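Local coordinates for putative uncharacterized protein pf13_0012 (Plasmodium falciparum, PDB 2VWA) that is of unknown function but binds phosphatidylethanolamine through its soluble helical domain and is probably needed for the liver stage of the malaria parasite, at residues Asn26-Ala31 and Val81-Tyr86; Lys59-Leu64 and Tyr75-Ala80. One frame throughout, in Å; residues are numbered along the deposited sequence.

Overall arrangement
The two contacts share helix 74-99 and lie side by side, with centres about 8 Å apart. Contact 1 sets helix 21-41 against residues 81-86. Contact 2 sets helix 54-67 against residues 75-80, which come directly before 81-86 on the shared helix. The three helices meet where the contacts touch. Leu84 CD2 of contact 1 lies 3.5 Å from Val61 CG2 of contact 2, and Ala31 CA lies 3.5 Å from Leu64 CD2. Contact 1 holds Met82, Asp83 and Tyr86 of the phosphatidylethanolamine pocket. Contact 2 is mainly interior packing. Its Lys79 reaches the lipid, while the side chain of Ala80 stays about 7 Å from it.

Contact 1 of 2, residues Asn26-Ala31 and Val81-Tyr86; sequences NFVDIA and VMDLKY. With PTY (phosphatidylethanolamine), chain G.
Val28 and Asp83 meet where two helices of this all-helical soluble domain form part of the lipid pocket. Helix 21-41 packs here on helix 74-99. Val28 CG1 lies 3.3 Å from Asp83 OD1. This methyl group stands anti to the backbone N (chi1 167°), which brings it over one face of the carboxylate. An acyl chain of phosphatidylethanolamine passes on the other side of the carboxylate plane, tilted toward its OD2 end. Its atom C27 is 3.1 Å from Asp83 OD2. The carboxylate therefore sits between a valine methyl and a lipid tail. Its own CG is also anti to the backbone N (chi1 -172°), and this turns the acid toward helix 21-41. The second touch is purely apolar. Ala31 CB lies 3.9 Å from Leu84 CD1, and the other methyl of Leu84 is close to the same alanine carbon. The small alanine lets the branched end of Leu84 come near helix 21-41.

All four of these side chains are buried. The buried acid is paired with Arg32, which forms a salt bridge to its OD2. Arg32 follows Val28 by one turn and is itself a pocket residue. The ion pair thus ties the two helices together beside the apolar packing, and it would be expected to keep the acid charged. Leu84 also touches Arg32 and Ile35, so its contact with helix 21-41 runs on past Ala31.

On either side of C27 along the tail, helix 74-99 meets the lipid through two more side chains. Met82, present as selenomethionine, places its CB 3.8 Å from C29, the last carbon of this acyl chain. Back toward the head group, the ring of Tyr86 meets the same chain obliquely, with CD1 3.7 Å from lipid C24.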
loop_
_atom_site.group_PDB
_atom_site.type_symbol
_atom_site.label_atom_id
_atom_site.label_comp_id
_atom_site.label_asym_id
_atom_site.label_seq_id
_atom_site.Cartn_x
_atom_site.Cartn_y
_atom_site.Cartn_z
ATOM N N ASN A 26 10.040 8.554 -0.744
ATOM C CA ASN A 26 10.724 7.617 0.105
ATOM C C ASN A 26 9.668 6.754 0.797
ATOM O O ASN A 26 9.785 5.539 0.805
ATOM C CB ASN A 26 11.628 8.362 1.097
ATOM C CG ASN A 26 11.984 7.510 2.338
ATOM O OD1 ASN A 26 12.851 6.638 2.272
ATOM N ND2 ASN A 26 11.299 7.758 3.457
ATOM N N PHE A 27 8.626 7.383 1.343
ATOM C CA PHE A 27 7.450 6.694 1.901
ATOM C C PHE A 27 6.854 5.667 0.949
ATOM O O PHE A 27 6.556 4.553 1.344
ATOM C CB PHE A 27 6.349 7.709 2.248
ATOM C CG PHE A 27 5.081 7.077 2.769
ATOM C CD1 PHE A 27 4.939 6.786 4.126
ATOM C CD2 PHE A 27 4.030 6.758 1.905
ATOM C CE1 PHE A 27 3.756 6.176 4.613
ATOM C CE2 PHE A 27 2.867 6.125 2.383
ATOM C CZ PHE A 27 2.735 5.843 3.752
ATOM N N VAL A 28 6.662 6.050 -0.308
ATOM C CA VAL A 28 6.097 5.137 -1.284
ATOM C C VAL A 28 7.049 3.961 -1.497
ATOM O O VAL A 28 6.602 2.821 -1.615
ATOM C CB VAL A 28 5.708 5.860 -2.618
ATOM C CG1 VAL A 28 5.430 4.867 -3.741
ATOM C CG2 VAL A 28 4.492 6.753 -2.404
ATOM N N ASP A 29 8.348 4.221 -1.473
ATOM C CA ASP A 29 9.312 3.138 -1.596
ATOM C C ASP A 29 9.093 2.137 -0.495
ATOM O O ASP A 29 9.010 0.960 -0.747
ATOM C CB ASP A 29 10.758 3.641 -1.535
ATOM C CG ASP A 29 11.173 4.332 -2.797
ATOM O OD1 ASP A 29 10.703 3.925 -3.896
ATOM O OD2 ASP A 29 11.974 5.283 -2.690
ATOM N N ILE A 30 9.026 2.630 0.731
ATOM C CA ILE A 30 8.855 1.799 1.912
ATOM C C ILE A 30 7.510 1.038 1.847
ATOM O O ILE A 30 7.501 -0.182 2.062
ATOM C CB ILE A 30 8.940 2.661 3.207
ATOM C CG1 ILE A 30 10.352 3.256 3.351
ATOM C CG2 ILE A 30 8.531 1.833 4.430
ATOM C CD1 ILE A 30 10.522 4.312 4.471
ATOM N N ALA A 31 6.412 1.752 1.546
ATOM C CA ALA A 31 5.069 1.157 1.381
ATOM C C ALA A 31 5.057 0.070 0.307
ATOM O O ALA A 31 4.407 -0.979 0.485
ATOM C CB ALA A 31 3.996 2.239 1.070
ATOM N N VAL A 81 -1.846 5.030 -3.008
ATOM C CA VAL A 81 -2.700 3.872 -3.258
ATOM C C VAL A 81 -2.629 3.449 -4.707
ATOM O O VAL A 81 -2.368 2.292 -5.008
ATOM C CB VAL A 81 -4.176 4.190 -2.924
ATOM C CG1 VAL A 81 -5.143 3.089 -3.483
ATOM C CG2 VAL A 81 -4.358 4.380 -1.416
HETATM N N MSE A 82 -2.827 4.395 -5.613
HETATM C CA MSE A 82 -2.642 4.111 -7.041
HETATM C C MSE A 82 -1.254 3.504 -7.332
HETATM O O MSE A 82 -1.126 2.574 -8.136
HETATM C CB MSE A 82 -2.892 5.370 -7.884
HETATM C CG MSE A 82 -4.363 5.789 -7.956
HETATM SE SE MSE A 82 -5.535 4.245 -8.431
HETATM C CE MSE A 82 -4.739 3.819 -10.207
ATOM N N ASP A 83 -0.231 4.019 -6.656
ATOM C CA ASP A 83 1.123 3.556 -6.859
ATOM C C ASP A 83 1.282 2.120 -6.374
ATOM O O ASP A 83 1.824 1.287 -7.061
ATOM C CB ASP A 83 2.106 4.499 -6.165
ATOM C CG ASP A 83 3.550 4.187 -6.496
ATOM O OD1 ASP A 83 4.051 3.094 -6.117
ATOM O OD2 ASP A 83 4.206 5.040 -7.140
ATOM N N LEU A 84 0.785 1.836 -5.185
ATOM C CA LEU A 84 0.779 0.465 -4.667
ATOM C C LEU A 84 0.046 -0.516 -5.565
ATOM O O LEU A 84 0.492 -1.639 -5.728
ATOM C CB LEU A 84 0.206 0.422 -3.242
ATOM C CG LEU A 84 1.260 0.454 -2.136
ATOM C CD1 LEU A 84 2.408 1.392 -2.429
ATOM C CD2 LEU A 84 0.603 0.789 -0.826
ATOM N N LYS A 85 -1.049 -0.090 -6.169
ATOM C CA LYS A 85 -1.725 -0.898 -7.176
ATOM C C LYS A 85 -0.822 -1.294 -8.333
ATOM O O LYS A 85 -0.731 -2.472 -8.671
ATOM C CB LYS A 85 -2.963 -0.182 -7.706
ATOM C CG LYS A 85 -3.809 -1.029 -8.664
ATOM C CD LYS A 85 -5.079 -0.317 -9.001
ATOM C CE LYS A 85 -5.743 -0.956 -10.194
ATOM N NZ LYS A 85 -6.668 0.017 -10.837
ATOM N N TYR A 86 -0.146 -0.329 -8.926
ATOM C CA TYR A 86 0.694 -0.583 -10.040
ATOM C C TYR A 86 1.807 -1.571 -9.617
ATOM O O TYR A 86 2.105 -2.545 -10.346
ATOM C CB TYR A 86 1.268 0.740 -10.600
ATOM C CG TYR A 86 2.000 0.611 -11.936
ATOM C CD1 TYR A 86 3.305 1.093 -12.099
ATOM C CD2 TYR A 86 1.392 -0.023 -13.034
ATOM C CE1 TYR A 86 3.986 0.977 -13.340
ATOM C CE2 TYR A 86 2.043 -0.149 -14.273
ATOM C CZ TYR A 86 3.341 0.341 -14.418
ATOM O OH TYR A 86 3.973 0.183 -15.647
HETATM C C1 PTY G . 12.478 -8.452 -5.940
HETATM C C2 PTY G . 11.301 -14.453 -4.836
HETATM C C3 PTY G . 10.200 -13.665 -4.130
HETATM O O4 PTY G . 12.564 -7.077 -6.313
HETATM C C5 PTY G . 11.100 -10.499 -6.246
HETATM C C6 PTY G . 11.078 -8.972 -6.244
HETATM O O7 PTY G . 10.642 -8.474 -7.514
HETATM C C8 PTY G . 9.234 -8.069 -7.568
HETATM O O10 PTY G . 8.374 -8.791 -7.088
HETATM C C11 PTY G . 8.825 -6.768 -8.229
HETATM C C12 PTY G . 9.308 -6.747 -9.679
HETATM C C13 PTY G . 8.570 -5.730 -10.546
HETATM C C14 PTY G . 9.033 -4.298 -10.293
HETATM C C15 PTY G . 9.981 -3.796 -11.380
HETATM C C16 PTY G . 10.777 -2.580 -10.909
HETATM C C17 PTY G . 9.998 -1.294 -11.182
HETATM C C18 PTY G . 10.728 -0.056 -10.678
HETATM C C19 PTY G . 10.178 1.199 -11.347
HETATM C C20 PTY G . 9.397 2.060 -10.356
HETATM C C21 PTY G . 7.899 2.060 -10.642
HETATM C C22 PTY G . 7.530 3.061 -11.736
HETATM C C23 PTY G . 6.797 4.282 -11.188
HETATM C C24 PTY G . 5.285 4.182 -11.392
HETATM C C25 PTY G . 4.582 5.067 -10.367
HETATM C C26 PTY G . 3.084 4.797 -10.263
HETATM C C27 PTY G . 2.438 5.946 -9.504
HETATM C C28 PTY G . 0.973 6.162 -9.857
HETATM C C29 PTY G . 0.348 7.102 -8.845
HETATM C C30 PTY G . 13.525 -6.627 -7.313
HETATM C C31 PTY G . 13.293 -6.896 -8.785
HETATM O O30 PTY G . 14.519 -6.028 -6.938
HETATM C C32 PTY G . 12.957 -5.606 -9.528
HETATM C C33 PTY G . 13.154 -5.784 -11.032
HETATM C C34 PTY G . 13.933 -4.618 -11.643
HETATM C C35 PTY G . 13.771 -4.596 -13.163
HETATM C C36 PTY G . 15.118 -4.390 -13.853
HETATM C C37 PTY G . 15.215 -3.006 -14.485
HETATM C C38 PTY G . 16.652 -2.493 -14.462
HETATM C C39 PTY G . 16.816 -1.309 -13.509
HETATM C C40 PTY G . 17.219 -0.037 -14.258
HETATM C C41 PTY G . 16.863 1.218 -13.463
HETATM C C42 PTY G . 15.794 2.048 -14.172
HETATM C C43 PTY G . 15.933 3.532 -13.838
HETATM C C44 PTY G . 14.595 4.141 -13.463
HETATM P P1 PTY G . 11.161 -11.210 -3.665
HETATM O O11 PTY G . 10.774 -12.718 -3.222
HETATM O O12 PTY G . 10.540 -10.258 -2.667
HETATM O O13 PTY G . 12.657 -11.157 -3.890
HETATM O O14 PTY G . 10.418 -11.003 -5.093
HETATM N N1 PTY G . 11.289 -15.824 -4.363
#

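Contact 2 of 2, residues Lys59-Leu64 and Tyr75-Ala80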
loop_
_atom_site.group_PDB
_atom_site.type_symbol
_atom_site.label_atom_id
_atom_site.label_comp_id
_atom_site.label_asym_id
_atom_site.label_seq_id
_atom_site.Cartn_x
_atom_site.Cartn_y
_atom_site.Cartn_z
ATOM N N LYS A 59 -5.970 0.489 3.342
ATOM C CA LYS A 59 -5.724 0.088 4.732
ATOM C C LYS A 59 -4.243 0.061 5.003
ATOM O O LYS A 59 -3.808 0.421 6.096
ATOM C CB LYS A 59 -6.345 -1.264 5.058
ATOM C CG LYS A 59 -7.855 -1.268 5.158
ATOM C CD LYS A 59 -8.275 -2.631 5.648
ATOM C CE LYS A 59 -9.744 -2.899 5.415
ATOM N NZ LYS A 59 -10.565 -2.261 6.462
ATOM N N PHE A 60 -3.482 -0.324 3.989
ATOM C CA PHE A 60 -2.020 -0.361 4.072
ATOM C C PHE A 60 -1.357 1.016 4.132
ATOM O O PHE A 60 -0.425 1.226 4.906
ATOM C CB PHE A 60 -1.421 -1.161 2.912
ATOM C CG PHE A 60 -0.509 -2.218 3.369
ATOM C CD1 PHE A 60 0.821 -1.927 3.646
ATOM C CD2 PHE A 60 -0.985 -3.505 3.597
ATOM C CE1 PHE A 60 1.673 -2.923 4.123
ATOM C CE2 PHE A 60 -0.132 -4.497 4.077
ATOM C CZ PHE A 60 1.188 -4.204 4.346
ATOM N N VAL A 61 -1.842 1.937 3.314
ATOM C CA VAL A 61 -1.295 3.280 3.276
ATOM C C VAL A 61 -1.656 4.019 4.579
ATOM O O VAL A 61 -0.853 4.793 5.106
ATOM C CB VAL A 61 -1.764 4.070 1.991
ATOM C CG1 VAL A 61 -1.393 5.536 2.080
ATOM C CG2 VAL A 61 -1.165 3.449 0.720
ATOM N N GLN A 62 -2.852 3.754 5.099
ATOM C CA GLN A 62 -3.289 4.373 6.338
ATOM C C GLN A 62 -2.536 3.868 7.566
ATOM O O GLN A 62 -2.182 4.665 8.433
ATOM C CB GLN A 62 -4.811 4.291 6.506
ATOM C CG GLN A 62 -5.501 5.302 5.586
ATOM C CD GLN A 62 -6.996 5.471 5.790
ATOM O OE1 GLN A 62 -7.635 6.222 5.040
ATOM N NE2 GLN A 62 -7.565 4.787 6.798
ATOM N N GLY A 63 -2.275 2.560 7.607
ATOM C CA GLY A 63 -1.588 1.931 8.724
ATOM C C GLY A 63 -0.166 2.416 8.747
ATOM O O GLY A 63 0.390 2.788 9.794
ATOM N N LEU A 64 0.411 2.480 7.565
ATOM C CA LEU A 64 1.800 2.830 7.420
ATOM C C LEU A 64 2.006 4.273 7.797
ATOM O O LEU A 64 3.014 4.605 8.407
ATOM C CB LEU A 64 2.237 2.551 6.001
ATOM C CG LEU A 64 3.565 1.866 5.783
ATOM C CD1 LEU A 64 4.031 0.975 6.985
ATOM C CD2 LEU A 64 3.404 1.070 4.497
ATOM N N TYR A 75 -4.756 14.021 -1.044
ATOM C CA TYR A 75 -4.320 13.857 -2.426
ATOM C C TYR A 75 -3.086 12.939 -2.525
ATOM O O TYR A 75 -2.972 12.149 -3.478
ATOM C CB TYR A 75 -4.114 15.225 -3.116
ATOM C CG TYR A 75 -3.164 15.227 -4.301
ATOM C CD1 TYR A 75 -3.622 15.106 -5.624
ATOM C CD2 TYR A 75 -1.797 15.389 -4.097
ATOM C CE1 TYR A 75 -2.705 15.124 -6.702
ATOM C CE2 TYR A 75 -0.900 15.402 -5.141
ATOM C CZ TYR A 75 -1.345 15.263 -6.417
ATOM O OH TYR A 75 -0.376 15.295 -7.389
ATOM N N GLN A 76 -2.186 13.015 -1.539
ATOM C CA GLN A 76 -0.982 12.209 -1.569
ATOM C C GLN A 76 -1.288 10.771 -1.228
ATOM O O GLN A 76 -0.649 9.880 -1.732
ATOM C CB GLN A 76 0.077 12.748 -0.623
ATOM C CG GLN A 76 1.047 13.694 -1.284
ATOM C CD GLN A 76 1.818 14.534 -0.292
ATOM O OE1 GLN A 76 1.371 14.748 0.827
ATOM N NE2 GLN A 76 2.985 15.005 -0.693
ATOM N N GLU A 77 -2.283 10.569 -0.376
ATOM C CA GLU A 77 -2.700 9.249 0.055
ATOM C C GLU A 77 -3.340 8.490 -1.109
ATOM O O GLU A 77 -2.998 7.344 -1.341
ATOM C CB GLU A 77 -3.641 9.348 1.281
ATOM C CG GLU A 77 -4.228 8.008 1.733
ATOM C CD GLU A 77 -5.058 8.086 3.000
ATOM O OE1 GLU A 77 -4.522 8.501 4.073
ATOM O OE2 GLU A 77 -6.253 7.698 2.920
ATOM N N ASN A 78 -4.247 9.140 -1.844
ATOM C CA ASN A 78 -4.824 8.567 -3.074
ATOM C C ASN A 78 -3.791 8.279 -4.164
ATOM O O ASN A 78 -3.872 7.275 -4.868
ATOM C CB ASN A 78 -5.934 9.462 -3.632
ATOM C CG ASN A 78 -7.069 9.685 -2.639
ATOM O OD1 ASN A 78 -7.301 8.870 -1.744
ATOM N ND2 ASN A 78 -7.767 10.817 -2.773
ATOM N N LYS A 79 -2.809 9.156 -4.317
ATOM C CA LYS A 79 -1.758 8.904 -5.275
ATOM C C LYS A 79 -0.867 7.690 -4.800
ATOM O O LYS A 79 -0.433 6.865 -5.603
ATOM C CB LYS A 79 -0.984 10.203 -5.500
ATOM C CG LYS A 79 0.066 10.147 -6.580
ATOM C CD LYS A 79 0.507 11.544 -7.046
ATOM C CE LYS A 79 2.011 11.538 -7.438
ATOM N NZ LYS A 79 2.788 12.684 -6.788
ATOM N N ALA A 80 -0.678 7.539 -3.494
ATOM C CA ALA A 80 0.140 6.453 -2.989
ATOM C C ALA A 80 -0.526 5.074 -3.191
ATOM O O ALA A 80 0.158 4.092 -3.502
ATOM C CB ALA A 80 0.509 6.691 -1.526
#
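Val61 and Gln62 of helix 54-67 take hold of Glu77 at two levels. Val61 meets the aliphatic part, and Gln62 meets the acid end. The two helices follow each other in the chain and cross at a wide angle. The axes of the segments 59-64 and 75-80 pass 10.0 Å apart, with 129° between their directions.

Val61 points toward the other helix, and its side chain crosses that of Glu77 at a slant. CG1 is anti to the backbone N, which sets it 3.8 Å from Glu77 CG. The same methyl lies 4.2 Å from Ala80 CB, three residues farther along. Val61 thus rests on a small apolar patch made by a glutamate methylene and an alanine methyl.

Glu77 is extended from CB to its carboxylate (chi2 175°) and so reaches across to Gln62. Gln62 CG lies 3.7 Å from both OE1 and OE2 of Glu77. The amide and carboxylate planes are turned 58° against each other, so these flat groups do not stack. The acid end is buried and is served by other residues: OE1 accepts hydrogen bonds from Asn13 and from Gln65. Two donors on one oxygen would be expected to stabilise the negative charge.

The surroundings join this pair to the rest of the bundle. Gln62 also packs on Ile10 and Ile11 of the N-terminal loop. On the side of helix 21-41, Phe60 of helix 54-67 touches Ile35, while Gln76 and Lys79 of helix 74-99 reach Tyr24, Lys79 by a cation-pi contact.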